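Local atomic coordinates of putative two-component sensor histidine kinase protein (PDB entry 3HCY), a protein that forms a GAF domain of a larger putative sensor histidine kinase, which probably uses ATP to phosphorylate a histidine and may sense light. Residues P66-N71 / H116-S121; A91-F96 / K107-Y112; E9-A14 / A24-F29; E45-A50 / E83-E88. All coordinates share one frame; numbering follows the deposited sequence.

Contact 1: residues P66-N71 / H116-S121; sequences PIFVEN and HRFADS
Phe68, at the middle of the short edge strand 67-69, meets Phe118, in the loop that leads into helix 120-146. Its CD1 lies above one face of the Phe118 ring, toward the rim, 3.4 Å from Phe118 CD2. The two ring planes are 49° apart, neither stacked nor edge-to-face. Nearer the backbone, Phe68 CB makes a CH-pi contact, 4.1 Å from the centroid of the Phe118 ring. In both residues CG sits beside the backbone N (chi1 -54° in Phe68, -65° in Phe118), which turns each ring toward the opposite segment. The edge of the Phe118 ring is occupied by Glu70 CG, 4.0 Å from Phe118 CD1, and the extended Glu70 chain runs past it with the carboxylate plane nearly parallel to that of the ring. On the face away from Phe68 lies the imidazole of His116, its ND1 above the ring centre. One backbone hydrogen bond crosses the contact: His116 N donates to Glu70 O at 3.0 Å, using an in-plane lone pair of that carbonyl. Farther out, Ile123 of helix 120-146 touches both phenylalanines, and the His116 ring stacks on Tyr112. Phe118 is thus sandwiched, with a CH-pi contact from Phe68 on one face and the imidazole of His116 on the other. No salt bridge links edge strand to pre-helix loop; a single conventional hydrogen bond, between backbones, accompanies apolar packing.

Contact 2: residues A91-F96 / K107-Y112; sequences AALGFF and KFMTYY
A two-stranded antiparallel hairpin within the GAF-domain sheet brings Ala92-Phe96 against Phe108-Tyr112, and it begins with a classic beta bulge. Ala91 N and Ala92 N both donate to Tyr112 O, each at 2.9 Å. Beyond the bulge, Gly94 pairs with Thr110 and Phe96 with Phe108 as hydrogen-bonded pairs. Side chains alternate between the two faces. On the face with Ala92, Thr110 and Tyr112, which helix 120-146 covers, Phe96 and Phe108 have near-parallel rings slid apart, with centroids 5.1 Å from each other. Thr110 OG1 comes in at the edge of the Phe96 ring. The other face holds Leu93, Phe95, Met109 and Tyr111, whose hydroxyl is hydrogen-bonded to Ser25. Bends at chi2 (-76°) and chi3 fold the Met109 chain back: SD sits obliquely to the Phe95 ring, 3.8 Å from its centroid, as a Met-aromatic contact, and CE lies over the face as a CH-pi contact. Lys107 NZ, weakly hydrogen-bonded to His54 O, stands at that ring's edge, 3.3 Å from Phe95 CE1.

Contact 3: residues E9-A14 / A24-F29; sequences EATLDA and ASILLF
Apolar helix-on-sheet packing joins Thr11 and Leu12 of helix 5-19 to Ala24 and Ile26 of strand 23-29, in the buried layer between the sheet and the helices. No hydrogen bond crosses, and the axes of the short segments approach to 9.1 Å while running at 142° to each other. Leu12 does most of the work from the helix. Its CG stands beside the backbone N (chi1 -65°), and of its two branches it is CD2 that meets the strand, 4.0 Å from Ile26 CD1 and 4.4 Å from Ala24 CB. Ile26 answers with its own tip: CD1 touches both helix residues, also lying 4.2 Å from Thr11 CB, and its side chain runs at a slant to that of Leu12. This is the GAF arrangement of an antiparallel sheet backed by its first and last helices, and Leu133 of helix 120-146 touches Ile26 as well. Thr11 OG1 turns back to its own helix, hydrogen-bonding to Val7 O, which leaves the carbon part of the residue for the strand. Around the helix, Asp13 forms salt bridges with Arg41 and with Arg139 of the second subunit, while Gln132 of that subunit packs on Thr11 and Ala14.

Contact 4: residues E45-A50 / E83-E88; sequences EHYQRA and ESIVGE
Tyr47, Glu88 and Ser84 supply most of the surface buried where helix 45-50 and helix 79-88 run alongside, their short segments antiparallel at 172° with axes 10.2 Å apart. Tyr47 is the chief link. Its ring leaves helix 45-50 and reaches across to the other helix, because chi1 of 178° places CG opposite the backbone N, and one ring edge takes Ser84 O in plane, 3.7 Å from Tyr47 CD2. Glu88 comes from the next turn and crosses Tyr47 at about a right angle. Its CB lies 3.6 Å from Tyr47 CD2, its CG 3.8 Å from Tyr47 CG. A bend at chi2 (62°) then carries the carboxylate back over the base of the tyrosine side chain. That group is held by partners beyond the two helices: OE2 forms a salt bridge with Arg23 and OE1 a hydrogen bond with Ser44 OG, which also accepts from Tyr47 N. These bonds would favour the charged carboxylate. Ser84 adds its OG, 3.6 Å from Ala50 CB, at the more exposed end of the contact. At the far end of the ring, Tyr47 OH lies 3.9 Å from Ile85 CG1, where Ile85 turns into an apolar cluster with Val72, Phe77 and Ile90. No hydrogen bond joins the two segments directly. Short helices set in the connections between strands, on the sheet side remote from the terminal helices, are characteristic of GAF domains, in which that side commonly forms the ligand pocket.

How the contacts relate
All four contacts lie in one GAF domain, three of them on its antiparallel sheet. Along the chain contact 3 closes first, contacts 1 and 4 then interleave, and contact 2 falls within the span of contact 1. Contact 2 is central: strand 92-99 borders strand 67-69 of contact 1, and strand 104-112 borders strand 23-29 of contact 3. The centres of contacts 1 and 2 are about 8 Å apart, those of contacts 2 and 3 about 11 Å. Contact 4 sits on the other side of the sheet from the helix of contact 3, touching contact 2 through Tyr47 and Ile85. Thus a single sheet separates the terminal helices, where the second subunit packs, from the short-helix side, an arrangement consistent with a sensory module.

Contact 1: residues P66-N71 / H116-S121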
loop_
_atom_site.group_PDB
_atom_site.type_symbol
_atom_site.label_atom_id
_atom_site.label_comp_id
_atom_site.label_asym_id
_atom_site.label_seq_id
_atom_site.Cartn_x
_atom_site.Cartn_y
_atom_site.Cartn_z
ATOM N N PRO A 66 1.985 -15.147 -6.799
ATOM C CA PRO A 66 0.556 -15.141 -6.642
ATOM C C PRO A 66 -0.102 -16.379 -7.255
ATOM O O PRO A 66 0.402 -16.943 -8.227
ATOM C CB PRO A 66 0.149 -13.875 -7.396
ATOM C CG PRO A 66 1.400 -13.021 -7.423
ATOM C CD PRO A 66 2.447 -14.031 -7.643
ATOM N N ILE A 67 -1.206 -16.812 -6.672
ATOM C CA ILE A 67 -1.949 -17.960 -7.175
ATOM C C ILE A 67 -3.351 -17.472 -7.510
ATOM O O ILE A 67 -3.940 -16.739 -6.730
ATOM C CB ILE A 67 -2.057 -19.140 -6.107
ATOM C CG1 ILE A 67 -0.675 -19.636 -5.581
ATOM C CG2 ILE A 67 -2.897 -20.301 -6.645
ATOM C CD1 ILE A 67 0.595 -19.422 -6.549
ATOM N N PHE A 68 -3.899 -17.871 -8.652
ATOM C CA PHE A 68 -5.247 -17.439 -9.020
ATOM C C PHE A 68 -6.115 -18.633 -9.208
ATOM O O PHE A 68 -5.636 -19.642 -9.670
ATOM C CB PHE A 68 -5.190 -16.581 -10.271
ATOM C CG PHE A 68 -4.259 -15.470 -10.121
ATOM C CD1 PHE A 68 -4.619 -14.359 -9.429
ATOM C CD2 PHE A 68 -2.973 -15.571 -10.534
ATOM C CE1 PHE A 68 -3.704 -13.299 -9.220
ATOM C CE2 PHE A 68 -2.062 -14.538 -10.334
ATOM C CZ PHE A 68 -2.431 -13.405 -9.671
ATOM N N VAL A 69 -7.375 -18.517 -8.808
ATOM C CA VAL A 69 -8.396 -19.542 -9.003
ATOM C C VAL A 69 -9.631 -18.855 -9.595
ATOM O O VAL A 69 -10.401 -18.167 -8.921
ATOM C CB VAL A 69 -8.760 -20.205 -7.668
ATOM C CG1 VAL A 69 -10.036 -21.054 -7.792
ATOM C CG2 VAL A 69 -7.594 -20.998 -7.131
ATOM N N GLU A 70 -9.838 -19.070 -10.868
ATOM C CA GLU A 70 -10.840 -18.322 -11.609
ATOM C C GLU A 70 -12.227 -18.885 -11.442
ATOM O O GLU A 70 -13.203 -18.136 -11.468
ATOM C CB GLU A 70 -10.467 -18.300 -13.087
ATOM C CG GLU A 70 -9.211 -17.500 -13.301
ATOM C CD GLU A 70 -8.763 -17.508 -14.721
ATOM O OE1 GLU A 70 -9.344 -18.315 -15.522
ATOM O OE2 GLU A 70 -7.822 -16.716 -15.022
ATOM N N ASN A 71 -12.298 -20.211 -11.329
ATOM C CA ASN A 71 -13.530 -20.917 -11.014
ATOM C C ASN A 71 -13.187 -21.990 -10.056
ATOM O O ASN A 71 -12.298 -22.796 -10.344
ATOM C CB ASN A 71 -14.101 -21.559 -12.240
ATOM C CG ASN A 71 -15.544 -21.863 -12.095
ATOM O OD1 ASN A 71 -15.975 -22.474 -11.106
ATOM N ND2 ASN A 71 -16.327 -21.450 -13.090
ATOM N N HIS A 116 -14.053 -15.387 -12.210
ATOM C CA HIS A 116 -13.299 -14.187 -12.460
ATOM C C HIS A 116 -11.887 -14.459 -13.046
ATOM O O HIS A 116 -11.061 -15.134 -12.433
ATOM C CB HIS A 116 -13.229 -13.399 -11.141
ATOM C CG HIS A 116 -12.505 -12.106 -11.250
ATOM N ND1 HIS A 116 -11.130 -12.025 -11.169
ATOM C CD2 HIS A 116 -12.952 -10.844 -11.416
ATOM C CE1 HIS A 116 -10.760 -10.762 -11.281
ATOM N NE2 HIS A 116 -11.846 -10.026 -11.436
ATOM N N ARG A 117 -11.644 -13.949 -14.250
ATOM C CA ARG A 117 -10.293 -13.818 -14.846
ATOM C C ARG A 117 -9.479 -12.617 -14.315
ATOM O O ARG A 117 -9.971 -11.504 -14.182
ATOM C CB ARG A 117 -10.436 -13.682 -16.357
ATOM C CG ARG A 117 -11.017 -12.298 -16.760
ATOM C CD ARG A 117 -12.099 -11.643 -15.721
ATOM N NE ARG A 117 -13.407 -12.347 -15.676
ATOM C CZ ARG A 117 -14.446 -12.048 -14.877
ATOM N NH1 ARG A 117 -14.396 -11.062 -13.975
ATOM N NH2 ARG A 117 -15.557 -12.779 -14.972
ATOM N N PHE A 118 -8.215 -12.829 -14.052
ATOM C CA PHE A 118 -7.485 -11.789 -13.374
ATOM C C PHE A 118 -6.717 -10.927 -14.365
ATOM O O PHE A 118 -5.747 -11.368 -14.962
ATOM C CB PHE A 118 -6.585 -12.372 -12.282
ATOM C CG PHE A 118 -7.356 -13.027 -11.149
ATOM C CD1 PHE A 118 -8.059 -14.221 -11.353
ATOM C CD2 PHE A 118 -7.403 -12.448 -9.887
ATOM C CE1 PHE A 118 -8.757 -14.820 -10.298
ATOM C CE2 PHE A 118 -8.105 -13.049 -8.837
ATOM C CZ PHE A 118 -8.762 -14.214 -9.023
ATOM N N ALA A 119 -7.172 -9.683 -14.522
ATOM C CA ALA A 119 -6.535 -8.693 -15.378
ATOM C C ALA A 119 -5.181 -8.301 -14.818
ATOM O O ALA A 119 -5.019 -8.138 -13.605
ATOM C CB ALA A 119 -7.418 -7.501 -15.489
ATOM N N ASP A 120 -4.205 -8.147 -15.708
ATOM C CA ASP A 120 -2.824 -7.817 -15.314
ATOM C C ASP A 120 -2.745 -6.608 -14.433
ATOM O O ASP A 120 -2.149 -6.636 -13.344
ATOM C CB ASP A 120 -2.022 -7.563 -16.542
ATOM C CG ASP A 120 -1.786 -8.805 -17.274
ATOM O OD1 ASP A 120 -2.020 -9.829 -16.623
ATOM O OD2 ASP A 120 -1.463 -8.772 -18.492
ATOM N N SER A 121 -3.374 -5.548 -14.916
ATOM C CA SER A 121 -3.530 -4.343 -14.154
ATOM C C SER A 121 -3.901 -4.627 -12.670
ATOM O O SER A 121 -3.212 -4.093 -11.797
ATOM C CB SER A 121 -4.546 -3.446 -14.877
ATOM O OG SER A 121 -5.205 -2.542 -14.005
#

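Contact 2: residues A91-F96 / K107-Y112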
loop_
_atom_site.group_PDB
_atom_site.type_symbol
_atom_site.label_atom_id
_atom_site.label_comp_id
_atom_site.label_asym_id
_atom_site.label_seq_id
_atom_site.Cartn_x
_atom_site.Cartn_y
_atom_site.Cartn_z
ATOM N N ALA A 91 -16.716 -18.061 -5.610
ATOM C CA ALA A 91 -16.478 -18.723 -6.906
ATOM C C ALA A 91 -15.009 -18.554 -7.395
ATOM O O ALA A 91 -14.512 -19.320 -8.231
ATOM C CB ALA A 91 -17.453 -18.131 -7.963
ATOM N N ALA A 92 -14.327 -17.517 -6.929
ATOM C CA ALA A 92 -13.038 -17.212 -7.460
ATOM C C ALA A 92 -12.205 -16.590 -6.355
ATOM O O ALA A 92 -12.740 -15.938 -5.459
ATOM C CB ALA A 92 -13.174 -16.292 -8.648
ATOM N N LEU A 93 -10.898 -16.845 -6.384
ATOM C CA LEU A 93 -10.024 -16.290 -5.369
ATOM C C LEU A 93 -8.586 -16.026 -5.849
ATOM O O LEU A 93 -8.043 -16.670 -6.772
ATOM C CB LEU A 93 -9.989 -17.173 -4.111
ATOM C CG LEU A 93 -10.923 -18.363 -3.802
ATOM C CD1 LEU A 93 -10.819 -19.493 -4.851
ATOM C CD2 LEU A 93 -10.600 -18.896 -2.396
ATOM N N GLY A 94 -7.987 -15.058 -5.164
ATOM C CA GLY A 94 -6.642 -14.588 -5.459
ATOM C C GLY A 94 -5.827 -14.614 -4.192
ATOM O O GLY A 94 -6.229 -14.032 -3.179
ATOM N N PHE A 95 -4.693 -15.294 -4.261
ATOM C CA PHE A 95 -3.757 -15.353 -3.157
ATOM C C PHE A 95 -2.477 -14.568 -3.462
ATOM O O PHE A 95 -1.767 -14.891 -4.382
ATOM C CB PHE A 95 -3.299 -16.783 -2.896
ATOM C CG PHE A 95 -4.398 -17.796 -2.738
ATOM C CD1 PHE A 95 -4.639 -18.377 -1.492
ATOM C CD2 PHE A 95 -5.113 -18.263 -3.850
ATOM C CE1 PHE A 95 -5.600 -19.351 -1.345
ATOM C CE2 PHE A 95 -6.087 -19.245 -3.708
ATOM C CZ PHE A 95 -6.329 -19.782 -2.463
ATOM N N PHE A 96 -2.176 -13.578 -2.643
ATOM C CA PHE A 96 -1.010 -12.763 -2.817
ATOM C C PHE A 96 -0.207 -12.852 -1.542
ATOM O O PHE A 96 -0.691 -12.457 -0.499
ATOM C CB PHE A 96 -1.406 -11.327 -3.079
ATOM C CG PHE A 96 -2.447 -11.188 -4.136
ATOM C CD1 PHE A 96 -2.085 -11.064 -5.463
ATOM C CD2 PHE A 96 -3.804 -11.246 -3.805
ATOM C CE1 PHE A 96 -3.047 -10.971 -6.432
ATOM C CE2 PHE A 96 -4.787 -11.148 -4.776
ATOM C CZ PHE A 96 -4.408 -11.015 -6.086
ATOM N N LYS A 107 -0.529 -13.912 3.936
ATOM C CA LYS A 107 -1.120 -13.806 2.620
ATOM C C LYS A 107 -2.303 -12.873 2.740
ATOM O O LYS A 107 -2.799 -12.660 3.847
ATOM C CB LYS A 107 -1.542 -15.201 2.082
ATOM C CG LYS A 107 -2.849 -15.907 2.716
ATOM C CD LYS A 107 -2.936 -17.428 2.234
ATOM C CE LYS A 107 -4.327 -18.119 2.308
ATOM N NZ LYS A 107 -4.263 -19.531 1.693
ATOM N N PHE A 108 -2.719 -12.300 1.617
ATOM C CA PHE A 108 -3.989 -11.601 1.589
ATOM C C PHE A 108 -4.742 -12.052 0.352
ATOM O O PHE A 108 -4.130 -12.437 -0.644
ATOM C CB PHE A 108 -3.850 -10.045 1.725
ATOM C CG PHE A 108 -4.003 -9.272 0.425
ATOM C CD1 PHE A 108 -5.237 -9.022 -0.100
ATOM C CD2 PHE A 108 -2.910 -8.797 -0.243
ATOM C CE1 PHE A 108 -5.367 -8.326 -1.287
ATOM C CE2 PHE A 108 -3.034 -8.118 -1.421
ATOM C CZ PHE A 108 -4.251 -7.895 -1.950
ATOM N N MET A 109 -6.067 -12.058 0.476
ATOM C CA MET A 109 -6.920 -12.809 -0.421
ATOM C C MET A 109 -7.959 -11.839 -0.944
ATOM O O MET A 109 -8.501 -10.998 -0.183
ATOM C CB MET A 109 -7.653 -13.999 0.290
ATOM C CG MET A 109 -6.820 -15.023 1.107
ATOM S SD MET A 109 -5.965 -16.126 0.055
ATOM C CE MET A 109 -7.236 -16.443 -1.152
ATOM N N THR A 110 -8.236 -11.979 -2.235
ATOM C CA THR A 110 -9.394 -11.357 -2.830
ATOM C C THR A 110 -10.307 -12.503 -3.202
ATOM O O THR A 110 -9.843 -13.519 -3.666
ATOM C CB THR A 110 -9.016 -10.649 -4.089
ATOM O OG1 THR A 110 -8.261 -11.574 -4.880
ATOM C CG2 THR A 110 -8.194 -9.417 -3.783
ATOM N N TYR A 111 -11.592 -12.324 -2.978
ATOM C CA TYR A 111 -12.603 -13.335 -3.240
ATOM C C TYR A 111 -13.609 -12.717 -4.211
ATOM O O TYR A 111 -13.874 -11.503 -4.155
ATOM C CB TYR A 111 -13.322 -13.713 -1.950
ATOM C CG TYR A 111 -12.425 -14.215 -0.850
ATOM C CD1 TYR A 111 -11.953 -15.520 -0.848
ATOM C CD2 TYR A 111 -12.060 -13.400 0.225
ATOM C CE1 TYR A 111 -11.127 -16.007 0.187
ATOM C CE2 TYR A 111 -11.229 -13.890 1.266
ATOM C CZ TYR A 111 -10.786 -15.183 1.227
ATOM O OH TYR A 111 -9.970 -15.674 2.196
ATOM N N TYR A 112 -14.145 -13.535 -5.102
ATOM C CA TYR A 112 -15.195 -13.100 -6.010
ATOM C C TYR A 112 -16.317 -14.121 -5.972
ATOM O O TYR A 112 -16.057 -15.331 -6.110
ATOM C CB TYR A 112 -14.674 -12.994 -7.432
ATOM C CG TYR A 112 -13.624 -11.925 -7.611
ATOM C CD1 TYR A 112 -13.949 -10.685 -8.146
ATOM C CD2 TYR A 112 -12.296 -12.165 -7.259
ATOM C CE1 TYR A 112 -12.996 -9.730 -8.346
ATOM C CE2 TYR A 112 -11.337 -11.195 -7.430
ATOM C CZ TYR A 112 -11.688 -9.981 -7.979
ATOM O OH TYR A 112 -10.709 -9.003 -8.140
#

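Contact 3: residues E9-A14 / A24-F29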
loop_
_atom_site.group_PDB
_atom_site.type_symbol
_atom_site.label_atom_id
_atom_site.label_comp_id
_atom_site.label_asym_id
_atom_site.label_seq_id
_atom_site.Cartn_x
_atom_site.Cartn_y
_atom_site.Cartn_z
ATOM N N GLU A 9 -7.348 -2.576 8.457
ATOM C CA GLU A 9 -8.550 -1.955 7.915
ATOM C C GLU A 9 -8.293 -0.997 6.696
ATOM O O GLU A 9 -9.079 -1.014 5.705
ATOM C CB GLU A 9 -9.330 -1.224 9.021
ATOM C CG GLU A 9 -9.945 -2.086 10.101
ATOM C CD GLU A 9 -10.687 -3.373 9.604
ATOM O OE1 GLU A 9 -11.692 -3.340 8.815
ATOM O OE2 GLU A 9 -10.256 -4.473 10.043
ATOM N N ALA A 10 -7.213 -0.201 6.769
ATOM C CA ALA A 10 -6.798 0.683 5.655
ATOM C C ALA A 10 -6.513 -0.141 4.405
ATOM O O ALA A 10 -6.796 0.297 3.243
ATOM C CB ALA A 10 -5.497 1.536 6.045
ATOM N N THR A 11 -5.910 -1.320 4.635
ATOM C CA THR A 11 -5.512 -2.133 3.511
ATOM C C THR A 11 -6.769 -2.666 2.868
ATOM O O THR A 11 -6.922 -2.669 1.653
ATOM C CB THR A 11 -4.648 -3.304 3.893
ATOM O OG1 THR A 11 -3.459 -2.858 4.534
ATOM C CG2 THR A 11 -4.266 -4.013 2.693
ATOM N N LEU A 12 -7.677 -3.121 3.711
ATOM C CA LEU A 12 -8.934 -3.632 3.251
ATOM C C LEU A 12 -9.671 -2.487 2.497
ATOM O O LEU A 12 -10.323 -2.721 1.452
ATOM C CB LEU A 12 -9.741 -4.209 4.455
ATOM C CG LEU A 12 -9.245 -5.452 5.257
ATOM C CD1 LEU A 12 -10.107 -5.761 6.481
ATOM C CD2 LEU A 12 -9.015 -6.743 4.380
ATOM N N ASP A 13 -9.549 -1.262 3.015
ATOM C CA ASP A 13 -10.071 -0.106 2.291
ATOM C C ASP A 13 -9.411 0.039 0.914
ATOM O O ASP A 13 -10.117 0.209 -0.093
ATOM C CB ASP A 13 -9.896 1.202 3.048
ATOM C CG ASP A 13 -10.701 1.259 4.300
ATOM O OD1 ASP A 13 -11.753 0.632 4.439
ATOM O OD2 ASP A 13 -10.284 1.958 5.210
ATOM N N ALA A 14 -8.084 -0.035 0.876
ATOM C CA ALA A 14 -7.410 0.110 -0.398
ATOM C C ALA A 14 -7.783 -1.080 -1.281
ATOM O O ALA A 14 -8.005 -0.894 -2.446
ATOM C CB ALA A 14 -5.882 0.225 -0.243
ATOM N N ALA A 24 -12.620 -9.686 0.877
ATOM C CA ALA A 24 -11.185 -9.741 1.012
ATOM C C ALA A 24 -10.737 -10.144 2.479
ATOM O O ALA A 24 -11.515 -10.049 3.457
ATOM C CB ALA A 24 -10.589 -8.420 0.583
ATOM N N SER A 25 -9.487 -10.614 2.627
ATOM C CA SER A 25 -8.978 -10.976 3.954
ATOM C C SER A 25 -7.466 -10.866 4.056
ATOM O O SER A 25 -6.772 -10.852 3.023
ATOM C CB SER A 25 -9.351 -12.408 4.228
ATOM O OG SER A 25 -8.823 -13.255 3.198
ATOM N N ILE A 26 -6.954 -10.822 5.294
ATOM C CA ILE A 26 -5.493 -10.915 5.532
ATOM C C ILE A 26 -5.247 -12.056 6.504
ATOM O O ILE A 26 -5.963 -12.173 7.507
ATOM C CB ILE A 26 -4.865 -9.593 6.106
ATOM C CG1 ILE A 26 -5.226 -8.384 5.193
ATOM C CG2 ILE A 26 -3.344 -9.765 6.301
ATOM C CD1 ILE A 26 -5.279 -6.960 5.812
ATOM N N LEU A 27 -4.257 -12.903 6.211
ATOM C CA LEU A 27 -3.913 -13.976 7.123
ATOM C C LEU A 27 -2.399 -13.940 7.353
ATOM O O LEU A 27 -1.603 -13.625 6.463
ATOM C CB LEU A 27 -4.391 -15.365 6.597
ATOM C CG LEU A 27 -5.851 -15.592 6.109
ATOM C CD1 LEU A 27 -6.165 -14.833 4.773
ATOM C CD2 LEU A 27 -6.256 -17.048 5.938
ATOM N N LEU A 28 -2.008 -14.322 8.555
ATOM C CA LEU A 28 -0.599 -14.327 8.944
ATOM C C LEU A 28 -0.233 -15.656 9.631
ATOM O O LEU A 28 -1.091 -16.324 10.199
ATOM C CB LEU A 28 -0.320 -13.118 9.891
ATOM C CG LEU A 28 -0.280 -11.723 9.231
ATOM C CD1 LEU A 28 0.120 -10.711 10.224
ATOM C CD2 LEU A 28 0.678 -11.712 8.064
ATOM N N PHE A 29 1.024 -16.067 9.549
ATOM C CA PHE A 29 1.453 -17.248 10.285
ATOM C C PHE A 29 1.431 -17.004 11.745
ATOM O O PHE A 29 1.608 -15.868 12.187
ATOM C CB PHE A 29 2.856 -17.685 9.930
ATOM C CG PHE A 29 2.903 -18.465 8.670
ATOM C CD1 PHE A 29 2.114 -19.601 8.530
ATOM C CD2 PHE A 29 3.694 -18.061 7.614
ATOM C CE1 PHE A 29 2.119 -20.304 7.378
ATOM C CE2 PHE A 29 3.708 -18.767 6.481
ATOM C CZ PHE A 29 2.910 -19.893 6.350
#

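Contact 4: residues E45-A50 / E83-E88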
loop_
_atom_site.group_PDB
_atom_site.type_symbol
_atom_site.label_atom_id
_atom_site.label_comp_id
_atom_site.label_asym_id
_atom_site.label_seq_id
_atom_site.Cartn_x
_atom_site.Cartn_y
_atom_site.Cartn_z
ATOM N N GLU A 45 -17.225 -15.819 10.063
ATOM C CA GLU A 45 -16.416 -16.566 11.010
ATOM C C GLU A 45 -16.511 -18.046 10.774
ATOM O O GLU A 45 -15.524 -18.763 10.821
ATOM C CB GLU A 45 -16.883 -16.223 12.384
ATOM C CG GLU A 45 -16.444 -14.797 12.721
ATOM C CD GLU A 45 -17.006 -14.248 14.023
ATOM O OE1 GLU A 45 -17.896 -14.887 14.655
ATOM O OE2 GLU A 45 -16.538 -13.151 14.415
ATOM N N HIS A 46 -17.698 -18.505 10.433
ATOM C CA HIS A 46 -17.849 -19.887 10.087
ATOM C C HIS A 46 -16.820 -20.241 9.061
ATOM O O HIS A 46 -16.118 -21.218 9.217
ATOM C CB HIS A 46 -19.216 -20.141 9.540
ATOM C CG HIS A 46 -19.479 -21.578 9.250
ATOM N ND1 HIS A 46 -19.819 -22.486 10.235
ATOM C CD2 HIS A 46 -19.489 -22.266 8.076
ATOM C CE1 HIS A 46 -20.023 -23.674 9.677
ATOM N NE2 HIS A 46 -19.819 -23.570 8.371
ATOM N N TYR A 47 -16.705 -19.432 8.009
ATOM C CA TYR A 47 -15.712 -19.716 6.985
ATOM C C TYR A 47 -14.329 -19.659 7.578
ATOM O O TYR A 47 -13.467 -20.444 7.232
ATOM C CB TYR A 47 -15.798 -18.730 5.827
ATOM C CG TYR A 47 -14.741 -18.954 4.722
ATOM C CD1 TYR A 47 -13.651 -18.113 4.597
ATOM C CD2 TYR A 47 -14.848 -20.000 3.804
ATOM C CE1 TYR A 47 -12.700 -18.305 3.601
ATOM C CE2 TYR A 47 -13.884 -20.184 2.799
ATOM C CZ TYR A 47 -12.814 -19.326 2.715
ATOM O OH TYR A 47 -11.827 -19.489 1.748
ATOM N N GLN A 48 -14.106 -18.705 8.453
ATOM C CA GLN A 48 -12.754 -18.449 8.895
ATOM C C GLN A 48 -12.225 -19.617 9.729
ATOM O O GLN A 48 -11.094 -20.078 9.497
ATOM C CB GLN A 48 -12.681 -17.097 9.639
ATOM C CG GLN A 48 -12.942 -15.927 8.706
ATOM C CD GLN A 48 -12.959 -14.601 9.356
ATOM O OE1 GLN A 48 -13.228 -14.493 10.552
ATOM N NE2 GLN A 48 -12.698 -13.575 8.591
ATOM N N ARG A 49 -13.066 -20.118 10.649
ATOM C CA ARG A 49 -12.751 -21.294 11.451
ATOM C C ARG A 49 -12.569 -22.486 10.539
ATOM O O ARG A 49 -11.671 -23.287 10.704
ATOM C CB ARG A 49 -13.882 -21.587 12.413
ATOM C CG ARG A 49 -14.097 -20.583 13.567
ATOM C CD ARG A 49 -15.071 -21.166 14.667
ATOM N NE ARG A 49 -16.452 -21.436 14.161
ATOM C CZ ARG A 49 -17.467 -20.548 14.093
ATOM N NH1 ARG A 49 -17.348 -19.276 14.514
ATOM N NH2 ARG A 49 -18.630 -20.944 13.601
ATOM N N ALA A 50 -13.435 -22.559 9.542
ATOM C CA ALA A 50 -13.481 -23.645 8.582
ATOM C C ALA A 50 -12.161 -23.883 7.913
ATOM O O ALA A 50 -11.737 -25.011 7.770
ATOM C CB ALA A 50 -14.515 -23.350 7.522
ATOM N N GLU A 83 -15.846 -27.616 -0.650
ATOM C CA GLU A 83 -17.182 -27.439 -0.083
ATOM C C GLU A 83 -17.216 -26.217 0.797
ATOM O O GLU A 83 -18.224 -25.508 0.866
ATOM C CB GLU A 83 -17.625 -28.677 0.705
ATOM C CG GLU A 83 -19.057 -28.587 1.354
ATOM C CD GLU A 83 -20.182 -28.027 0.410
ATOM O OE1 GLU A 83 -20.318 -28.521 -0.739
ATOM O OE2 GLU A 83 -20.948 -27.101 0.829
ATOM N N SER A 84 -16.108 -25.966 1.478
ATOM C CA SER A 84 -16.039 -24.830 2.386
ATOM C C SER A 84 -16.132 -23.524 1.631
ATOM O O SER A 84 -16.836 -22.615 2.058
ATOM C CB SER A 84 -14.776 -24.871 3.227
ATOM O OG SER A 84 -15.090 -25.326 4.529
ATOM N N ILE A 85 -15.444 -23.444 0.495
ATOM C CA ILE A 85 -15.457 -22.212 -0.285
ATOM C C ILE A 85 -16.870 -21.981 -0.864
ATOM O O ILE A 85 -17.508 -20.984 -0.581
ATOM C CB ILE A 85 -14.468 -22.271 -1.437
ATOM C CG1 ILE A 85 -13.047 -22.053 -0.915
ATOM C CG2 ILE A 85 -14.904 -21.254 -2.554
ATOM C CD1 ILE A 85 -12.010 -22.863 -1.690
ATOM N N VAL A 86 -17.355 -22.935 -1.655
ATOM C CA VAL A 86 -18.619 -22.774 -2.305
ATOM C C VAL A 86 -19.739 -22.559 -1.273
ATOM O O VAL A 86 -20.548 -21.666 -1.418
ATOM C CB VAL A 86 -18.907 -23.905 -3.410
ATOM C CG1 VAL A 86 -20.242 -23.762 -3.951
ATOM C CG2 VAL A 86 -17.816 -23.983 -4.450
ATOM N N GLY A 87 -19.745 -23.279 -0.175
ATOM C CA GLY A 87 -20.799 -23.040 0.791
ATOM C C GLY A 87 -20.774 -21.658 1.387
ATOM O O GLY A 87 -21.821 -21.148 1.841
ATOM N N GLU A 88 -19.583 -21.061 1.407
ATOM C CA GLU A 88 -19.440 -19.653 1.805
ATOM C C GLU A 88 -20.005 -18.735 0.752
ATOM O O GLU A 88 -20.316 -17.580 1.025
ATOM C CB GLU A 88 -17.960 -19.302 2.056
ATOM C CG GLU A 88 -17.636 -17.831 2.473
ATOM C CD GLU A 88 -18.261 -17.404 3.781
ATOM O OE1 GLU A 88 -18.529 -18.294 4.588
ATOM O OE2 GLU A 88 -18.500 -16.190 3.997
#